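Local coordinates for protein UDP-glucose:anthocyanidin 3-O-glucosyltransferase (Clitoria ternatea, PDB 4REM) that belongs to the UDP-dependent glycosyltransferases of the GT-B fold, two Rossmann-like domains facing each other, and carries DLM in this model, at residues E80-F85 against T190-T195; D114-S119 against W135-C140; D177-M182 against Q368-R373. One frame throughout, in Å; residues are numbered along the deposited sequence.

Contact 1 of 3, residues E80-F85 against T190-T195; sequences EKLDLF and TLFSRT. With DLM (3,5,7-trihydroxy-2-(3,4,5-trihydroxyphenyl)chromenium), chain B.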
loop_
_atom_site.group_PDB
_atom_site.type_symbol
_atom_site.label_atom_id
_atom_site.label_comp_id
_atom_site.label_asym_id
_atom_site.label_seq_id
_atom_site.Cartn_x
_atom_site.Cartn_y
_atom_site.Cartn_z
ATOM N N GLU A 80 16.817 -4.863 -5.786
ATOM C CA GLU A 80 17.562 -4.882 -7.047
ATOM C C GLU A 80 16.723 -4.567 -8.286
ATOM O O GLU A 80 17.103 -3.717 -9.091
ATOM C CB GLU A 80 18.293 -6.215 -7.236
ATOM C CG GLU A 80 19.000 -6.321 -8.582
ATOM C CD GLU A 80 19.977 -7.471 -8.653
ATOM O OE1 GLU A 80 20.199 -8.130 -7.617
ATOM O OE2 GLU A 80 20.528 -7.710 -9.748
ATOM N N LYS A 81 15.591 -5.250 -8.439
ATOM C CA LYS A 81 14.712 -5.016 -9.582
ATOM C C LYS A 81 14.183 -3.586 -9.603
ATOM O O LYS A 81 13.983 -3.009 -10.669
ATOM C CB LYS A 81 13.550 -6.013 -9.598
ATOM C CG LYS A 81 13.911 -7.407 -10.106
ATOM C CD LYS A 81 12.676 -8.295 -10.198
ATOM C CE LYS A 81 13.039 -9.727 -10.557
ATOM N NZ LYS A 81 11.864 -10.648 -10.483
ATOM N N LEU A 82 13.959 -3.020 -8.420
ATOM C CA LEU A 82 13.508 -1.639 -8.308
ATOM C C LEU A 82 14.604 -0.695 -8.801
ATOM O O LEU A 82 14.340 0.233 -9.570
ATOM C CB LEU A 82 13.141 -1.302 -6.860
ATOM C CG LEU A 82 12.352 -2.321 -6.038
ATOM C CD1 LEU A 82 12.088 -1.780 -4.644
ATOM C CD2 LEU A 82 11.047 -2.698 -6.704
ATOM N N ASP A 83 15.832 -0.942 -8.352
ATOM C CA ASP A 83 16.980 -0.132 -8.748
ATOM C C ASP A 83 17.237 -0.225 -10.246
ATOM O O ASP A 83 17.539 0.772 -10.898
ATOM C CB ASP A 83 18.231 -0.574 -7.988
ATOM C CG ASP A 83 18.200 -0.179 -6.528
ATOM O OD1 ASP A 83 17.476 0.775 -6.185
ATOM O OD2 ASP A 83 18.910 -0.819 -5.726
ATOM N N LEU A 84 17.120 -1.436 -10.782
ATOM C CA LEU A 84 17.353 -1.676 -12.200
ATOM C C LEU A 84 16.352 -0.931 -13.090
ATOM O O LEU A 84 16.730 -0.373 -14.118
ATOM C CB LEU A 84 17.351 -3.176 -12.500
ATOM C CG LEU A 84 18.596 -3.918 -12.019
ATOM C CD1 LEU A 84 18.479 -5.413 -12.261
ATOM C CD2 LEU A 84 19.833 -3.358 -12.702
ATOM N N PHE A 85 15.084 -0.915 -12.690
ATOM C CA PHE A 85 14.076 -0.165 -13.431
ATOM C C PHE A 85 14.323 1.335 -13.320
ATOM O O PHE A 85 14.248 2.058 -14.308
ATOM C CB PHE A 85 12.659 -0.497 -12.954
ATOM C CG PHE A 85 11.605 0.391 -13.556
ATOM C CD1 PHE A 85 11.202 0.216 -14.874
ATOM C CD2 PHE A 85 11.026 1.411 -12.813
ATOM C CE1 PHE A 85 10.240 1.039 -15.437
ATOM C CE2 PHE A 85 10.065 2.238 -13.369
ATOM C CZ PHE A 85 9.669 2.048 -14.682
ATOM N N THR A 190 20.813 3.017 -1.721
ATOM C CA THR A 190 20.439 2.442 -3.005
ATOM C C THR A 190 19.868 3.527 -3.901
ATOM O O THR A 190 19.532 4.611 -3.429
ATOM C CB THR A 190 19.395 1.328 -2.842
ATOM O OG1 THR A 190 18.209 1.862 -2.237
ATOM C CG2 THR A 190 19.941 0.213 -1.975
ATOM N N LEU A 191 19.756 3.230 -5.192
ATOM C CA LEU A 191 19.104 4.134 -6.130
ATOM C C LEU A 191 17.646 4.319 -5.727
ATOM O O LEU A 191 17.059 5.373 -5.955
ATOM C CB LEU A 191 19.202 3.590 -7.556
ATOM C CG LEU A 191 18.659 4.473 -8.681
ATOM C CD1 LEU A 191 19.234 5.870 -8.583
ATOM C CD2 LEU A 191 18.972 3.869 -10.035
ATOM N N PHE A 192 17.077 3.288 -5.112
ATOM C CA PHE A 192 15.706 3.336 -4.618
ATOM C C PHE A 192 15.569 4.303 -3.444
ATOM O O PHE A 192 14.640 5.108 -3.400
ATOM C CB PHE A 192 15.251 1.935 -4.205
ATOM C CG PHE A 192 13.841 1.881 -3.698
ATOM C CD1 PHE A 192 12.784 2.263 -4.512
ATOM C CD2 PHE A 192 13.568 1.435 -2.414
ATOM C CE1 PHE A 192 11.481 2.212 -4.050
ATOM C CE2 PHE A 192 12.269 1.382 -1.945
ATOM C CZ PHE A 192 11.224 1.771 -2.765
ATOM N N SER A 193 16.498 4.216 -2.495
ATOM C CA SER A 193 16.458 5.062 -1.306
ATOM C C SER A 193 16.783 6.513 -1.641
ATOM O O SER A 193 16.236 7.433 -1.030
ATOM C CB SER A 193 17.413 4.537 -0.230
ATOM O OG SER A 193 18.766 4.723 -0.605
ATOM N N ARG A 194 17.674 6.716 -2.608
ATOM C CA ARG A 194 18.014 8.061 -3.061
ATOM C C ARG A 194 16.828 8.706 -3.771
ATOM O O ARG A 194 16.651 9.923 -3.723
ATOM C CB ARG A 194 19.232 8.033 -3.989
ATOM C CG ARG A 194 20.540 7.668 -3.304
ATOM C CD ARG A 194 21.714 7.715 -4.273
ATOM N NE ARG A 194 22.983 7.439 -3.605
ATOM C CZ ARG A 194 23.617 6.270 -3.644
ATOM N NH1 ARG A 194 23.109 5.255 -4.333
ATOM N NH2 ARG A 194 24.767 6.116 -3.000
ATOM N N THR A 195 16.024 7.878 -4.428
ATOM C CA THR A 195 14.825 8.343 -5.116
ATOM C C THR A 195 13.758 8.760 -4.105
ATOM O O THR A 195 13.123 9.804 -4.253
ATOM C CB THR A 195 14.257 7.260 -6.054
ATOM O OG1 THR A 195 15.203 6.975 -7.092
ATOM C CG2 THR A 195 12.962 7.722 -6.680
HETATM O O12 DLM B . 9.494 0.268 -0.093
HETATM C C11 DLM B . 8.516 -0.252 -0.904
HETATM C C14 DLM B . 8.875 -1.485 -1.667
HETATM C C15 DLM B . 8.061 -2.014 -2.672
HETATM C C1 DLM B . 8.808 3.753 2.197
HETATM C C2 DLM B . 7.755 3.303 1.407
HETATM O O21 DLM B . 7.604 -3.665 -4.345
HETATM O O22 DLM B . 11.716 -3.819 -1.625
HETATM C C3 DLM B . 7.952 2.080 0.583
HETATM C C18 DLM B . 10.528 -3.248 -1.974
HETATM C C19 DLM B . 10.083 -2.096 -1.336
HETATM C C17 DLM B . 9.694 -3.842 -3.045
HETATM O O24 DLM B . 10.093 -4.970 -3.698
HETATM C C16 DLM B . 8.416 -3.166 -3.372
HETATM C C10 DLM B . 7.180 0.426 -0.981
HETATM O O27 DLM B . 6.169 -0.045 -1.764
HETATM C C9 DLM B . 6.946 1.573 -0.229
HETATM C C4 DLM B . 9.266 1.398 0.645
HETATM C C5 DLM B . 10.256 1.929 1.463
HETATM C C6 DLM B . 10.030 3.079 2.223
HETATM O O29 DLM B . 11.033 3.559 3.011
HETATM O O30 DLM B . 6.568 3.971 1.390
#
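Asp-83 and Phe-192 are brought together by two different first torsions: in Asp-83, CG stands opposite the carbonyl carbon (chi1 -72°), while Phe-192 holds its CG trans to the backbone N (chi1 -179°) and places its ring against Leu-82. The carboxylate of Asp-83 thereby arrives at the first turn of helix 191-196, where OD1 takes a weak, bent hydrogen bond from Phe-192 N at 2.8 Å. Its other oxygen, OD2, lies 3.6 Å from Thr-190 CB. An acidic group beside the amino end of a helix is probably favoured by the helix dipole. One residue earlier, Leu-82 lays CD1 almost exactly over the middle of the Phe-192 ring, 3.9 Å from the centroid, a CH-pi contact. The same methyl reaches the trihydroxyphenyl group of DLM, with Leu-82 CD1 3.4 Å from DLM C18. Phe-192 meets DLM differently, edge on: DLM O12 lies near the ring plane, 3.5 Å from Phe-192 CE2. Leu-191 rests CD2 against the Asp-83 carbonyl oxygen, and beyond these segments Leu-191 and Phe-192 both pack on Leu-86. The two short helical segments approach to 9.2 Å between axes at an angle of 68°. Thr-190 is the N-cap of the second one: Thr-190 OG1 accepts from Ser-193 N at 2.9 Å, and Ser-193 OG accepts in turn from Thr-190 N. The site thus combines a capping box with an aliphatic-aromatic wall of the DLM pocket in the N-terminal domain of a GT-B protein.

Contact 2 of 3, residues D114-S119 against W135-C140; sequences DAFVTS and WPNVSC. With DLM (3,5,7-trihydroxy-2-(3,4,5-trihydroxyphenyl)chromenium), chain B.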
loop_
_atom_site.group_PDB
_atom_site.type_symbol
_atom_site.label_atom_id
_atom_site.label_comp_id
_atom_site.label_asym_id
_atom_site.label_seq_id
_atom_site.Cartn_x
_atom_site.Cartn_y
_atom_site.Cartn_z
ATOM N N ASP A 114 3.236 7.184 -10.439
ATOM C CA ASP A 114 3.558 6.803 -9.075
ATOM C C ASP A 114 4.692 7.713 -8.619
ATOM O O ASP A 114 5.624 7.974 -9.378
ATOM C CB ASP A 114 3.998 5.342 -9.028
ATOM C CG ASP A 114 4.196 4.832 -7.613
ATOM O OD1 ASP A 114 3.380 4.002 -7.163
ATOM O OD2 ASP A 114 5.167 5.257 -6.955
ATOM N N ALA A 115 4.609 8.205 -7.387
ATOM C CA ALA A 115 5.571 9.182 -6.886
ATOM C C ALA A 115 7.015 8.682 -6.928
ATOM O O ALA A 115 7.952 9.482 -6.939
ATOM C CB ALA A 115 5.195 9.616 -5.478
ATOM N N PHE A 116 7.187 7.363 -6.953
ATOM C CA PHE A 116 8.519 6.763 -6.967
ATOM C C PHE A 116 9.210 6.916 -8.323
ATOM O O PHE A 116 10.437 6.948 -8.401
ATOM C CB PHE A 116 8.456 5.283 -6.570
ATOM C CG PHE A 116 8.141 5.047 -5.114
ATOM C CD1 PHE A 116 8.020 6.107 -4.226
ATOM C CD2 PHE A 116 7.976 3.756 -4.635
ATOM C CE1 PHE A 116 7.728 5.884 -2.889
ATOM C CE2 PHE A 116 7.691 3.525 -3.299
ATOM C CZ PHE A 116 7.565 4.589 -2.426
ATOM N N VAL A 117 8.420 7.002 -9.388
ATOM C CA VAL A 117 8.965 7.208 -10.728
ATOM C C VAL A 117 9.287 8.688 -10.926
ATOM O O VAL A 117 8.625 9.388 -11.693
ATOM C CB VAL A 117 7.985 6.714 -11.814
ATOM C CG1 VAL A 117 8.672 6.633 -13.169
ATOM C CG2 VAL A 117 7.438 5.351 -11.435
ATOM N N THR A 118 10.318 9.155 -10.228
ATOM C CA THR A 118 10.679 10.570 -10.229
ATOM C C THR A 118 11.183 11.065 -11.582
ATOM O O THR A 118 11.178 12.265 -11.846
ATOM C CB THR A 118 11.721 10.890 -9.139
ATOM O OG1 THR A 118 12.840 10.006 -9.267
ATOM C CG2 THR A 118 11.114 10.727 -7.761
ATOM N N SER A 119 11.614 10.140 -12.432
ATOM C CA SER A 119 12.091 10.496 -13.762
ATOM C C SER A 119 10.959 11.015 -14.647
ATOM O O SER A 119 11.197 11.774 -15.584
ATOM C CB SER A 119 12.778 9.304 -14.433
ATOM O OG SER A 119 13.957 8.930 -13.754
ATOM N N TRP A 135 0.098 8.406 -4.810
ATOM C CA TRP A 135 0.668 7.914 -3.558
ATOM C C TRP A 135 -0.149 6.779 -2.938
ATOM O O TRP A 135 -1.105 7.025 -2.197
ATOM C CB TRP A 135 0.805 9.066 -2.565
ATOM C CG TRP A 135 1.611 8.729 -1.360
ATOM C CD1 TRP A 135 1.139 8.360 -0.135
ATOM C CD2 TRP A 135 3.036 8.729 -1.256
ATOM N NE1 TRP A 135 2.182 8.130 0.725
ATOM C CE2 TRP A 135 3.366 8.355 0.057
ATOM C CE3 TRP A 135 4.076 9.016 -2.149
ATOM C CZ2 TRP A 135 4.684 8.256 0.505
ATOM C CZ3 TRP A 135 5.382 8.917 -1.707
ATOM C CH2 TRP A 135 5.676 8.539 -0.396
ATOM N N PRO A 136 0.233 5.528 -3.242
ATOM C CA PRO A 136 -0.445 4.333 -2.733
ATOM C C PRO A 136 0.182 3.809 -1.441
ATOM O O PRO A 136 -0.196 2.737 -0.971
ATOM C CB PRO A 136 -0.213 3.322 -3.853
ATOM C CG PRO A 136 1.150 3.678 -4.362
ATOM C CD PRO A 136 1.266 5.182 -4.238
ATOM N N ASN A 137 1.129 4.553 -0.880
ATOM C CA ASN A 137 1.801 4.129 0.341
ATOM C C ASN A 137 1.059 4.625 1.578
ATOM O O ASN A 137 -0.049 5.150 1.465
ATOM C CB ASN A 137 3.242 4.633 0.347
ATOM C CG ASN A 137 3.948 4.388 -0.974
ATOM O OD1 ASN A 137 4.368 5.327 -1.651
ATOM N ND2 ASN A 137 4.078 3.122 -1.349
ATOM N N VAL A 138 1.657 4.448 2.754
ATOM C CA VAL A 138 1.090 5.009 3.980
ATOM C C VAL A 138 1.052 6.528 3.840
ATOM O O VAL A 138 2.082 7.159 3.616
ATOM C CB VAL A 138 1.906 4.610 5.233
ATOM C CG1 VAL A 138 1.335 5.271 6.479
ATOM C CG2 VAL A 138 1.913 3.103 5.401
ATOM N N SER A 139 -0.142 7.103 3.951
ATOM C CA SER A 139 -0.338 8.532 3.717
ATOM C C SER A 139 0.469 9.404 4.674
ATOM O O SER A 139 1.125 10.358 4.254
ATOM C CB SER A 139 -1.823 8.887 3.810
ATOM O OG SER A 139 -2.376 8.445 5.035
ATOM N N CYS A 140 0.429 9.058 5.957
ATOM C CA CYS A 140 1.103 9.837 6.991
ATOM C C CYS A 140 2.619 9.899 6.813
ATOM O O CYS A 140 3.286 10.718 7.442
ATOM C CB CYS A 140 0.766 9.287 8.378
ATOM S SG CYS A 140 -0.967 9.444 8.840
HETATM O O12 DLM B . 9.494 0.268 -0.093
HETATM C C11 DLM B . 8.516 -0.252 -0.904
HETATM C C14 DLM B . 8.875 -1.485 -1.667
HETATM C C15 DLM B . 8.061 -2.014 -2.672
HETATM C C1 DLM B . 8.808 3.753 2.197
HETATM C C2 DLM B . 7.755 3.303 1.407
HETATM O O21 DLM B . 7.604 -3.665 -4.345
HETATM O O22 DLM B . 11.716 -3.819 -1.625
HETATM C C3 DLM B . 7.952 2.080 0.583
HETATM C C18 DLM B . 10.528 -3.248 -1.974
HETATM C C19 DLM B . 10.083 -2.096 -1.336
HETATM C C17 DLM B . 9.694 -3.842 -3.045
HETATM O O24 DLM B . 10.093 -4.970 -3.698
HETATM C C16 DLM B . 8.416 -3.166 -3.372
HETATM C C10 DLM B . 7.180 0.426 -0.981
HETATM O O27 DLM B . 6.169 -0.045 -1.764
HETATM C C9 DLM B . 6.946 1.573 -0.229
HETATM C C4 DLM B . 9.266 1.398 0.645
HETATM C C5 DLM B . 10.256 1.929 1.463
HETATM C C6 DLM B . 10.030 3.079 2.223
HETATM O O29 DLM B . 11.033 3.559 3.011
HETATM O O30 DLM B . 6.568 3.971 1.390
HETATM O O HOH W 1 4.822 5.455 -4.558
#
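This buried contact, in which Ala-115 and Phe-116 pack on Trp-135, joins two loops at the carboxyl ends of neighbouring parallel strands, 110-114 and 131-135, linked through helix 119-127 as a beta-alpha-beta unit of the N-terminal Rossmann-like domain. The aromatic pair is an offset edge-to-face one: Phe-116 points its edge toward the face of the Trp-135 six-membered ring, with centroids 6.0 Å apart and planes at 89°. Ala-115 CB sits in the indole plane, 3.6 Å from Trp-135 CE3. Trp-135 NE1 donates to Val-138 O in a nearly straight bond, fixing the indole against its own loop. Asp-114 OD2 closes an Asx turn by accepting from Phe-116 N at 2.9 Å, with the lone pair directed away from OD1. OD1 abuts the proline crosswise, 3.6 Å from Pro-136 CG, and also binds His-17 ND1, making Asp-114 a second-shell residue behind His-17, whose NE2 is hydrogen-bonded to DLM. A water links Asn-137 OD1 to Asp-114 OD2, though its distance to the latter is too short to be trusted. The Asn-137 amide and Phe-116 ring planes are 17° apart, and Asn-137 OD1 stands 3.4 Å from Phe-116 CZ, while ND2 comes to 3.4 Å from DLM C9.

Contact 3 of 3, residues D177-M182 against Q368-R373; sequences DVPQDM and QGIAAR. With DLM (3,5,7-trihydroxy-2-(3,4,5-trihydroxyphenyl)chromenium), chain B.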
loop_
_atom_site.group_PDB
_atom_site.type_symbol
_atom_site.label_atom_id
_atom_site.label_comp_id
_atom_site.label_asym_id
_atom_site.label_seq_id
_atom_site.Cartn_x
_atom_site.Cartn_y
_atom_site.Cartn_z
ATOM N N ASP A 177 10.275 4.185 14.460
ATOM C CA ASP A 177 9.262 3.973 13.427
ATOM C C ASP A 177 9.742 4.444 12.054
ATOM O O ASP A 177 9.140 4.121 11.030
ATOM C CB ASP A 177 7.967 4.702 13.795
ATOM C CG ASP A 177 7.414 4.276 15.138
ATOM O OD1 ASP A 177 7.610 3.110 15.530
ATOM O OD2 ASP A 177 6.775 5.116 15.802
ATOM N N VAL A 178 10.829 5.210 12.045
ATOM C CA VAL A 178 11.357 5.805 10.819
ATOM C C VAL A 178 11.910 4.736 9.879
ATOM O O VAL A 178 12.654 3.863 10.311
ATOM C CB VAL A 178 12.466 6.826 11.145
ATOM C CG1 VAL A 178 13.118 7.353 9.881
ATOM C CG2 VAL A 178 11.903 7.970 11.975
ATOM N N PRO A 179 11.538 4.799 8.587
ATOM C CA PRO A 179 12.062 3.876 7.570
ATOM C C PRO A 179 13.594 3.881 7.522
ATOM O O PRO A 179 14.196 4.953 7.464
ATOM C CB PRO A 179 11.501 4.446 6.264
ATOM C CG PRO A 179 10.260 5.166 6.666
ATOM C CD PRO A 179 10.545 5.736 8.026
ATOM N N GLN A 180 14.207 2.699 7.535
ATOM C CA GLN A 180 15.661 2.584 7.634
ATOM C C GLN A 180 16.415 3.173 6.442
ATOM O O GLN A 180 17.449 3.818 6.618
ATOM C CB GLN A 180 16.083 1.127 7.855
ATOM C CG GLN A 180 17.586 0.941 8.049
ATOM C CD GLN A 180 18.106 1.624 9.304
ATOM O OE1 GLN A 180 17.516 1.505 10.376
ATOM N NE2 GLN A 180 19.212 2.348 9.172
ATOM N N ASP A 181 15.901 2.962 5.234
ATOM C CA ASP A 181 16.581 3.465 4.039
ATOM C C ASP A 181 16.589 4.995 3.958
ATOM O O ASP A 181 17.301 5.578 3.143
ATOM C CB ASP A 181 16.003 2.841 2.761
ATOM C CG ASP A 181 14.488 2.902 2.705
ATOM O OD1 ASP A 181 13.879 1.921 2.233
ATOM O OD2 ASP A 181 13.906 3.928 3.115
ATOM N N MET A 182 15.795 5.633 4.812
ATOM C CA MET A 182 15.784 7.085 4.932
ATOM C C MET A 182 16.979 7.549 5.767
ATOM O O MET A 182 17.457 8.676 5.626
ATOM C CB MET A 182 14.472 7.535 5.574
ATOM C CG MET A 182 14.335 9.030 5.780
ATOM S SD MET A 182 12.655 9.472 6.254
ATOM C CE MET A 182 12.891 11.185 6.695
ATOM N N GLN A 368 5.962 0.622 7.015
ATOM C CA GLN A 368 5.103 -0.266 7.791
ATOM C C GLN A 368 5.168 0.093 9.271
ATOM O O GLN A 368 4.220 -0.146 10.020
ATOM C CB GLN A 368 5.511 -1.725 7.576
ATOM C CG GLN A 368 5.292 -2.230 6.155
ATOM C CD GLN A 368 6.013 -3.535 5.874
ATOM O OE1 GLN A 368 6.721 -4.065 6.729
ATOM N NE2 GLN A 368 5.838 -4.056 4.667
ATOM N N GLY A 369 6.295 0.664 9.686
ATOM C CA GLY A 369 6.451 1.139 11.047
ATOM C C GLY A 369 5.584 2.356 11.303
ATOM O O GLY A 369 5.060 2.537 12.401
ATOM N N ILE A 370 5.434 3.191 10.280
ATOM C CA ILE A 370 4.573 4.363 10.371
ATOM C C ILE A 370 3.117 3.927 10.471
ATOM O O ILE A 370 2.359 4.450 11.285
ATOM C CB ILE A 370 4.749 5.296 9.159
ATOM C CG1 ILE A 370 6.223 5.655 8.965
ATOM C CG2 ILE A 370 3.890 6.549 9.317
ATOM C CD1 ILE A 370 6.846 6.344 10.158
ATOM N N ALA A 371 2.737 2.962 9.642
ATOM C CA ALA A 371 1.392 2.401 9.678
ATOM C C ALA A 371 1.073 1.805 11.048
ATOM O O ALA A 371 0.033 2.103 11.637
ATOM C CB ALA A 371 1.230 1.353 8.599
ATOM N N ALA A 372 1.972 0.960 11.544
ATOM C CA ALA A 372 1.794 0.308 12.837
ATOM C C ALA A 372 1.661 1.313 13.981
ATOM O O ALA A 372 0.863 1.115 14.895
ATOM C CB ALA A 372 2.938 -0.659 13.104
ATOM N N ARG A 373 2.449 2.383 13.933
ATOM C CA ARG A 373 2.395 3.414 14.964
ATOM C C ARG A 373 1.056 4.152 14.944
ATOM O O ARG A 373 0.489 4.464 15.996
ATOM C CB ARG A 373 3.547 4.405 14.795
ATOM C CG ARG A 373 3.602 5.476 15.874
ATOM C CD ARG A 373 3.802 4.858 17.241
ATOM N NE ARG A 373 5.089 4.181 17.347
ATOM C CZ ARG A 373 5.424 3.356 18.333
ATOM N NH1 ARG A 373 4.563 3.101 19.303
ATOM N NH2 ARG A 373 6.621 2.785 18.345
HETATM O O12 DLM B . 9.494 0.268 -0.093
HETATM C C11 DLM B . 8.516 -0.252 -0.904
HETATM C C14 DLM B . 8.875 -1.485 -1.667
HETATM C C15 DLM B . 8.061 -2.014 -2.672
HETATM C C1 DLM B . 8.808 3.753 2.197
HETATM C C2 DLM B . 7.755 3.303 1.407
HETATM O O21 DLM B . 7.604 -3.665 -4.345
HETATM O O22 DLM B . 11.716 -3.819 -1.625
HETATM C C3 DLM B . 7.952 2.080 0.583
HETATM C C18 DLM B . 10.528 -3.248 -1.974
HETATM C C19 DLM B . 10.083 -2.096 -1.336
HETATM C C17 DLM B . 9.694 -3.842 -3.045
HETATM O O24 DLM B . 10.093 -4.970 -3.698
HETATM C C16 DLM B . 8.416 -3.166 -3.372
HETATM C C10 DLM B . 7.180 0.426 -0.981
HETATM O O27 DLM B . 6.169 -0.045 -1.764
HETATM C C9 DLM B . 6.946 1.573 -0.229
HETATM C C4 DLM B . 9.266 1.398 0.645
HETATM C C5 DLM B . 10.256 1.929 1.463
HETATM C C6 DLM B . 10.030 3.079 2.223
HETATM O O29 DLM B . 11.033 3.559 3.011
HETATM O O30 DLM B . 6.568 3.971 1.390
HETATM O O HOH W 2 8.506 2.910 8.937
#
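Asp-177 and Arg-373 meet with their side chains crossing at about a right angle, the carboxylate applied to the NE-NH2 edge of the guanidinium. Two hydrogen bonds make this a two-pronged salt bridge: Arg-373 NH2 donates to the syn lone pair of Asp-177 OD1 at 3.0 Å, and Arg-373 NE to Asp-177 OD2, at a modelled distance too short to be taken literally. The planes of the two groups are turned 40° apart, so the pairing is twisted rather than flat. Arg-373 folds at chi2 (61°) and chi3 (64°), curling its chain round Asp-177 OD2 instead of reaching straight out. Asp-177 OD2 also accepts from Arg-174 N, and Arg-373 NH1 pairs with Asp-377. One turn earlier on helix 368-378, Gly-369 brings its backbone close, its CA 4.6 Å from that of Asp-177. Ile-370 puts its CD1 against the Asp-177 backbone, 3.3 Å from Asp-177 O, and 4.3 Å from Pro-179 CD. Farther along the first segment, Asp-181 OD2 accepts a hydrogen bond from DLM O29 at 2.9 Å, while Pro-179 CB approaches the same hydroxyl. Gln-368 ends the PSPG signature of plant glycosyltransferases, and its helix belongs to the second Rossmann-like domain, whereas residues 177-182 belong to the first. The chemistry is that of a buried ion pair bridging the two domains: opposite charges probably compensate each other there, and the paired contact probably limits how far the guanidinium can rotate.

How the contacts relate
All three contacts touch DLM. Contacts 1 and 2 lie in the N-terminal domain with centres about 14 Å apart and meet where Phe-192 CE1 packs 3.9 Å from Phe-116 CD2. Contact 3 adds the second domain; its centre is about 15 Å from that of contact 2, and Val-138 CG2 lies 3.7 Å from Ala-371 CB. Contacts 1 and 3 are farther apart, about 18 Å between centres, yet helices 180-183 and 191-196 are consecutive, and Ser-193 CB packs on Asp-181 O. His-17 and Pro-78 also hydrogen-bond DLM, and contact 3 alone of the three joins the pocket side to the second domain.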